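PDB 4O1N: staphylococcal superantigen-like 1 from Staphylococcus aureus, which probably promotes virulence by proteolytically cleaving host proteins, among them collagens and the cytokines IL-8, IL-17A and interferon-gamma. Local coordinates for residues A[63-68]-A[83-88]; A[133-138]-A[149-154]. One frame throughout, in Å; residues are numbered along the deposited sequence.

How the contacts relate
The two contacts belong to the two domains of the staphylococcal toxin fold and follow one another along the chain. Contact 1 (63-68 with 83-88) lies in the OB-fold domain and joins two strands of its sheet; contact 2 (133-138 with 149-154) lies in the beta-grasp domain and joins the end of strand 128-134 to helix 144-159. Their centres are about 20 Å apart, on opposite sides of the centre of the chain. They nevertheless meet where the domains pack together: Phe86 and Leu88 of contact 1 lie against Arg150 and Tyr149 of contact 2, with Phe86 CE1 3.5 Å from Arg150 NH1. Helix 144-159 thus serves both the beta-grasp core and the domain interface.

Contact 1: A[63-68]-A[83-88]; sequences SRITLL and IDVFIL
Ile65 and Ile87 meet inside the OB-fold barrel, where strands 61-66 and 83-87 face each other across the interior. Both strands pair with strand 98-106, which lies between them in the order of the sheet, and the curvature of the sheet brings their inner sides together. The axes of the short segments run at 90° to each other and come within 9.2 Å, too far for backbone pairing, so the contact is made by side chains.

The apolar part centres on the terminal methyl of Ile65. Its CG1 stands anti to the carbonyl carbon (chi1 -60°), and the extended end of the chain carries CD1 into the angle between two residues of the other strand. Here CD1 lies 3.8 Å from Ile87 CG1 and 3.9 Å from Val85 CG2. The two isoleucine side chains cross at about a right angle, so Ile65 brings its tip against the flank of its partner, whereas towards Val85 it approaches obliquely and touches one methyl branch. Leu54 of strand 51-58 and Val104 of strand 98-106 also pack on Ile65 and tie it into the buried core of the barrel.

Strand alternation sorts the residues. Ser63, Ile65, Val85 and Ile87 project toward the opposing strand, while Arg64 and Phe86 point away, Arg64 making a cation-pi contact with Tyr53 and Phe86 reaching helix 144-159.

The remaining contact is of a polar side chain with an aliphatic one. No hydrogen bond spans the two segments, and between them Ser63 meets Ile87 by van der Waals contact. Ile87 CD1 touches both side-chain atoms of the serine, 3.7 Å from Ser63 CB and 3.5 Å from Ser63 OG, while the other branch, Ile87 CG2, lies 3.9 Å from the same OG.

Contact 2: A[133-138]-A[149-154]; sequences DFYYIS and YRLRER
Tyr135 spans the gap between the chain leaving strand 128-134 and helix 144-159, touching Leu151 through the CD1-CE1 bond of its ring and Arg150 through its hydroxyl. This is the tightly packed part of the contact. With CG anti to the backbone N (chi1 -168°), the ring extends toward the helix, and Leu151 CD2 comes to it obliquely, 3.7 Å from Tyr135 CE1 and 3.8 Å from Tyr135 CD1. At the far end Arg150 CB sits at the ring edge, near its plane, 3.3 Å from Tyr135 OH. Ile137 CG1 also borders the ring in its plane, and Leu121 and Ile206 of the sheet touch both Tyr135 and Leu151, completing an apolar layer.

Arg150 gives this layer only the root of its chain. Bends at chi2 and chi3 turn its guanidinium away to its principal polar partner, Glu37 of strand 36-38, whose OE2 forms a salt bridge with Arg150 NH1. Glu153, one turn on, adds a bond at NE, Arg150 NE lying 3.2 Å from Glu153 OE1 and the carboxylate oxygen close to the guanidinium plane.

Toward solvent the packing slackens. Arg154 reaches back over the strand end, yet its NH2 remains 4.0 Å from Phe134 O, too long for a hydrogen bond, and Asp133 OD2 is 6.1 Å from Arg154 NH1, so any attraction is probably weak. Phe134 starts away from the helix at its CB, and its ring stays clear of 149-154. A helix laid across a mixed sheet, its apolar side turned to the strands, is the hallmark of the beta-grasp fold.

Contact 1: A[63-68]-A[83-88]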
loop_
_atom_site.group_PDB
_atom_site.type_symbol
_atom_site.label_atom_id
_atom_site.label_comp_id
_atom_site.label_asym_id
_atom_site.label_seq_id
_atom_site.Cartn_x
_atom_site.Cartn_y
_atom_site.Cartn_z
ATOM N N SER A 63 -10.368 9.120 -10.687
ATOM C CA SER A 63 -10.359 7.926 -9.849
ATOM C C SER A 63 -11.480 7.870 -8.831
ATOM O O SER A 63 -11.810 8.861 -8.187
ATOM C CB SER A 63 -9.014 7.808 -9.077
ATOM O OG SER A 63 -7.947 7.538 -9.941
ATOM N N ARG A 64 -12.001 6.678 -8.637
ATOM C CA ARG A 64 -12.949 6.421 -7.566
ATOM C C ARG A 64 -12.456 5.278 -6.647
ATOM O O ARG A 64 -12.282 4.126 -7.067
ATOM C CB ARG A 64 -14.318 6.134 -8.166
ATOM C CG ARG A 64 -15.451 6.014 -7.160
ATOM C CD ARG A 64 -15.835 4.566 -6.988
ATOM N NE ARG A 64 -17.170 4.289 -7.452
ATOM C CZ ARG A 64 -17.657 3.082 -7.731
ATOM N NH1 ARG A 64 -16.932 1.981 -7.618
ATOM N NH2 ARG A 64 -18.901 2.996 -8.139
ATOM N N ILE A 65 -12.229 5.627 -5.378
ATOM C CA ILE A 65 -11.588 4.731 -4.419
ATOM C C ILE A 65 -12.609 4.220 -3.441
ATOM O O ILE A 65 -13.189 5.000 -2.736
ATOM C CB ILE A 65 -10.490 5.469 -3.643
ATOM C CG1 ILE A 65 -9.437 5.974 -4.627
ATOM C CG2 ILE A 65 -9.836 4.560 -2.609
ATOM C CD1 ILE A 65 -8.377 6.833 -3.989
ATOM N N THR A 66 -12.825 2.910 -3.413
ATOM C CA THR A 66 -13.732 2.314 -2.461
ATOM C C THR A 66 -13.105 2.260 -1.067
ATOM O O THR A 66 -11.945 1.876 -0.913
ATOM C CB THR A 66 -14.136 0.887 -2.878
ATOM O OG1 THR A 66 -14.587 0.864 -4.237
ATOM C CG2 THR A 66 -15.278 0.346 -2.026
ATOM N N LEU A 67 -13.905 2.663 -0.062
ATOM C CA LEU A 67 -13.536 2.637 1.358
ATOM C C LEU A 67 -14.328 1.566 2.089
ATOM O O LEU A 67 -15.545 1.647 2.191
ATOM C CB LEU A 67 -13.800 3.977 2.019
ATOM C CG LEU A 67 -13.234 5.164 1.268
ATOM C CD1 LEU A 67 -13.774 6.456 1.832
ATOM C CD2 LEU A 67 -11.718 5.181 1.325
ATOM N N LEU A 68 -13.602 0.594 2.629
ATOM C CA LEU A 68 -14.147 -0.681 3.066
ATOM C C LEU A 68 -13.956 -0.892 4.545
ATOM O O LEU A 68 -14.823 -1.410 5.208
ATOM C CB LEU A 68 -13.387 -1.810 2.357
ATOM C CG LEU A 68 -14.023 -2.610 1.227
ATOM C CD1 LEU A 68 -15.215 -1.872 0.634
ATOM C CD2 LEU A 68 -12.965 -2.926 0.173
ATOM N N ILE A 83 -4.834 14.975 1.900
ATOM C CA ILE A 83 -4.811 13.514 1.815
ATOM C C ILE A 83 -3.799 13.115 0.726
ATOM O O ILE A 83 -3.527 13.878 -0.181
ATOM C CB ILE A 83 -6.225 12.937 1.525
ATOM C CG1 ILE A 83 -6.816 13.520 0.239
ATOM C CG2 ILE A 83 -7.174 13.263 2.675
ATOM C CD1 ILE A 83 -7.910 12.667 -0.364
ATOM N N ASP A 84 -3.200 11.950 0.878
ATOM C CA ASP A 84 -2.320 11.368 -0.128
ATOM C C ASP A 84 -3.036 10.127 -0.598
ATOM O O ASP A 84 -3.780 9.486 0.139
ATOM C CB ASP A 84 -0.969 10.926 0.463
ATOM C CG ASP A 84 -0.162 12.077 1.081
ATOM O OD1 ASP A 84 -0.544 13.272 0.959
ATOM O OD2 ASP A 84 0.889 11.779 1.704
ATOM N N VAL A 85 -2.715 9.720 -1.787
ATOM C CA VAL A 85 -3.481 8.733 -2.467
ATOM C C VAL A 85 -2.520 7.718 -3.148
ATOM O O VAL A 85 -1.476 8.095 -3.717
ATOM C CB VAL A 85 -4.388 9.529 -3.418
ATOM C CG1 VAL A 85 -4.290 9.055 -4.846
ATOM C CG2 VAL A 85 -5.811 9.510 -2.921
ATOM N N PHE A 86 -2.843 6.438 -3.044
ATOM C CA PHE A 86 -2.079 5.357 -3.676
ATOM C C PHE A 86 -3.084 4.438 -4.378
ATOM O O PHE A 86 -3.822 3.684 -3.741
ATOM C CB PHE A 86 -1.289 4.594 -2.617
ATOM C CG PHE A 86 -0.264 3.633 -3.170
ATOM C CD1 PHE A 86 1.084 4.012 -3.258
ATOM C CD2 PHE A 86 -0.627 2.360 -3.566
ATOM C CE1 PHE A 86 2.029 3.153 -3.757
ATOM C CE2 PHE A 86 0.312 1.486 -4.059
ATOM C CZ PHE A 86 1.635 1.879 -4.155
ATOM N N ILE A 87 -3.110 4.541 -5.700
ATOM C CA ILE A 87 -4.225 4.077 -6.515
ATOM C C ILE A 87 -3.777 2.983 -7.470
ATOM O O ILE A 87 -2.802 3.135 -8.197
ATOM C CB ILE A 87 -4.791 5.243 -7.362
ATOM C CG1 ILE A 87 -5.636 6.172 -6.501
ATOM C CG2 ILE A 87 -5.688 4.751 -8.495
ATOM C CD1 ILE A 87 -5.887 7.514 -7.153
ATOM N N LEU A 88 -4.519 1.897 -7.471
ATOM C CA LEU A 88 -4.211 0.753 -8.294
ATOM C C LEU A 88 -5.531 0.282 -8.883
ATOM O O LEU A 88 -6.526 0.203 -8.161
ATOM C CB LEU A 88 -3.532 -0.312 -7.425
ATOM C CG LEU A 88 -3.338 -1.677 -8.078
ATOM C CD1 LEU A 88 -2.183 -2.422 -7.410
ATOM C CD2 LEU A 88 -4.586 -2.537 -8.031
#

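Contact 2: A[133-138]-A[149-154]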
loop_
_atom_site.group_PDB
_atom_site.type_symbol
_atom_site.label_atom_id
_atom_site.label_comp_id
_atom_site.label_asym_id
_atom_site.label_seq_id
_atom_site.Cartn_x
_atom_site.Cartn_y
_atom_site.Cartn_z
ATOM N N ASP A 133 19.532 -4.586 4.559
ATOM C CA ASP A 133 19.735 -3.157 4.236
ATOM C C ASP A 133 18.634 -2.309 4.836
ATOM O O ASP A 133 18.226 -2.569 5.983
ATOM C CB ASP A 133 19.865 -2.933 2.712
ATOM C CG ASP A 133 20.562 -1.608 2.374
ATOM O OD1 ASP A 133 21.799 -1.608 2.221
ATOM O OD2 ASP A 133 19.906 -0.537 2.317
ATOM N N PHE A 134 18.131 -1.333 4.074
ATOM C CA PHE A 134 17.186 -0.362 4.564
ATOM C C PHE A 134 16.018 -0.164 3.641
ATOM O O PHE A 134 16.161 -0.324 2.431
ATOM C CB PHE A 134 17.891 0.962 4.703
ATOM C CG PHE A 134 18.952 0.971 5.760
ATOM C CD1 PHE A 134 18.634 0.708 7.082
ATOM C CD2 PHE A 134 20.254 1.294 5.451
ATOM C CE1 PHE A 134 19.593 0.759 8.070
ATOM C CE2 PHE A 134 21.223 1.339 6.444
ATOM C CZ PHE A 134 20.887 1.081 7.750
ATOM N N TYR A 135 14.864 0.186 4.236
ATOM C CA TYR A 135 13.671 0.623 3.515
ATOM C C TYR A 135 13.497 2.117 3.837
ATOM O O TYR A 135 13.676 2.511 4.971
ATOM C CB TYR A 135 12.452 -0.201 3.923
ATOM C CG TYR A 135 11.244 -0.013 3.040
ATOM C CD1 TYR A 135 11.045 -0.780 1.888
ATOM C CD2 TYR A 135 10.291 0.955 3.349
ATOM C CE1 TYR A 135 9.913 -0.598 1.087
ATOM C CE2 TYR A 135 9.168 1.158 2.559
ATOM C CZ TYR A 135 8.975 0.380 1.424
ATOM O OH TYR A 135 7.842 0.596 0.647
ATOM N N TYR A 136 13.175 2.959 2.855
ATOM C CA TYR A 136 13.074 4.398 3.130
ATOM C C TYR A 136 11.620 4.850 3.149
ATOM O O TYR A 136 10.845 4.419 2.336
ATOM C CB TYR A 136 13.902 5.178 2.112
ATOM C CG TYR A 136 15.385 4.815 2.158
ATOM C CD1 TYR A 136 16.328 5.704 2.697
ATOM C CD2 TYR A 136 15.845 3.572 1.682
ATOM C CE1 TYR A 136 17.667 5.361 2.744
ATOM C CE2 TYR A 136 17.192 3.223 1.746
ATOM C CZ TYR A 136 18.084 4.115 2.270
ATOM O OH TYR A 136 19.409 3.818 2.342
ATOM N N ILE A 137 11.259 5.705 4.103
ATOM C CA ILE A 137 9.872 6.048 4.358
ATOM C C ILE A 137 9.726 7.526 4.588
ATOM O O ILE A 137 10.334 8.078 5.506
ATOM C CB ILE A 137 9.374 5.391 5.644
ATOM C CG1 ILE A 137 9.568 3.882 5.590
ATOM C CG2 ILE A 137 7.912 5.724 5.886
ATOM C CD1 ILE A 137 9.766 3.299 6.964
ATOM N N SER A 138 8.911 8.168 3.763
ATOM C CA SER A 138 8.783 9.613 3.810
ATOM C C SER A 138 7.498 9.990 4.488
ATOM O O SER A 138 7.354 11.130 4.855
ATOM C CB SER A 138 8.832 10.208 2.390
ATOM O OG SER A 138 7.707 9.807 1.618
ATOM N N TYR A 149 2.295 -3.465 -1.666
ATOM C CA TYR A 149 2.640 -3.376 -3.067
ATOM C C TYR A 149 4.134 -3.205 -3.214
ATOM O O TYR A 149 4.740 -3.977 -3.912
ATOM C CB TYR A 149 1.890 -2.247 -3.803
ATOM C CG TYR A 149 2.182 -2.206 -5.308
ATOM C CD1 TYR A 149 1.378 -2.874 -6.230
ATOM C CD2 TYR A 149 3.300 -1.524 -5.792
ATOM C CE1 TYR A 149 1.674 -2.861 -7.574
ATOM C CE2 TYR A 149 3.618 -1.505 -7.138
ATOM C CZ TYR A 149 2.802 -2.164 -8.021
ATOM O OH TYR A 149 3.124 -2.110 -9.355
ATOM N N ARG A 150 4.726 -2.231 -2.535
ATOM C CA ARG A 150 6.130 -1.863 -2.807
ATOM C C ARG A 150 7.108 -2.940 -2.384
ATOM O O ARG A 150 8.143 -3.109 -3.035
ATOM C CB ARG A 150 6.491 -0.546 -2.154
ATOM C CG ARG A 150 5.634 0.621 -2.653
ATOM C CD ARG A 150 6.369 1.584 -3.583
ATOM N NE ARG A 150 6.114 1.357 -4.987
ATOM C CZ ARG A 150 5.525 2.203 -5.836
ATOM N NH1 ARG A 150 5.055 3.377 -5.469
ATOM N NH2 ARG A 150 5.405 1.858 -7.094
ATOM N N LEU A 151 6.785 -3.682 -1.316
ATOM C CA LEU A 151 7.679 -4.748 -0.873
ATOM C C LEU A 151 7.584 -5.870 -1.882
ATOM O O LEU A 151 8.603 -6.448 -2.251
ATOM C CB LEU A 151 7.315 -5.225 0.516
ATOM C CG LEU A 151 7.563 -4.148 1.568
ATOM C CD1 LEU A 151 6.806 -4.403 2.875
ATOM C CD2 LEU A 151 9.046 -4.059 1.858
ATOM N N ARG A 152 6.375 -6.164 -2.361
ATOM C CA ARG A 152 6.245 -7.258 -3.310
ATOM C C ARG A 152 6.904 -6.908 -4.622
ATOM O O ARG A 152 7.577 -7.747 -5.228
ATOM C CB ARG A 152 4.805 -7.657 -3.522
ATOM C CG ARG A 152 4.166 -8.266 -2.289
ATOM C CD ARG A 152 2.887 -9.038 -2.620
ATOM N NE ARG A 152 1.954 -9.064 -1.480
ATOM C CZ ARG A 152 1.052 -10.015 -1.231
ATOM N NH1 ARG A 152 0.917 -11.064 -2.020
ATOM N NH2 ARG A 152 0.268 -9.908 -0.173
ATOM N N GLU A 153 6.758 -5.652 -5.033
ATOM C CA GLU A 153 7.442 -5.142 -6.207
ATOM C C GLU A 153 8.918 -5.433 -6.083
ATOM O O GLU A 153 9.515 -5.967 -7.014
ATOM C CB GLU A 153 7.226 -3.629 -6.372
ATOM C CG GLU A 153 8.080 -2.998 -7.480
ATOM C CD GLU A 153 7.743 -1.537 -7.787
ATOM O OE1 GLU A 153 7.586 -0.729 -6.857
ATOM O OE2 GLU A 153 7.657 -1.193 -8.981
ATOM N N ARG A 154 9.517 -5.132 -4.932
ATOM C CA ARG A 154 10.926 -5.409 -4.792
ATOM C C ARG A 154 11.304 -6.895 -4.793
ATOM O O ARG A 154 12.293 -7.270 -5.424
ATOM C CB ARG A 154 11.538 -4.737 -3.577
ATOM C CG ARG A 154 12.997 -4.468 -3.887
ATOM C CD ARG A 154 13.899 -4.434 -2.691
ATOM N NE ARG A 154 13.931 -3.093 -2.177
ATOM C CZ ARG A 154 15.003 -2.467 -1.758
ATOM N NH1 ARG A 154 16.196 -3.040 -1.816
ATOM N NH2 ARG A 154 14.856 -1.229 -1.281
#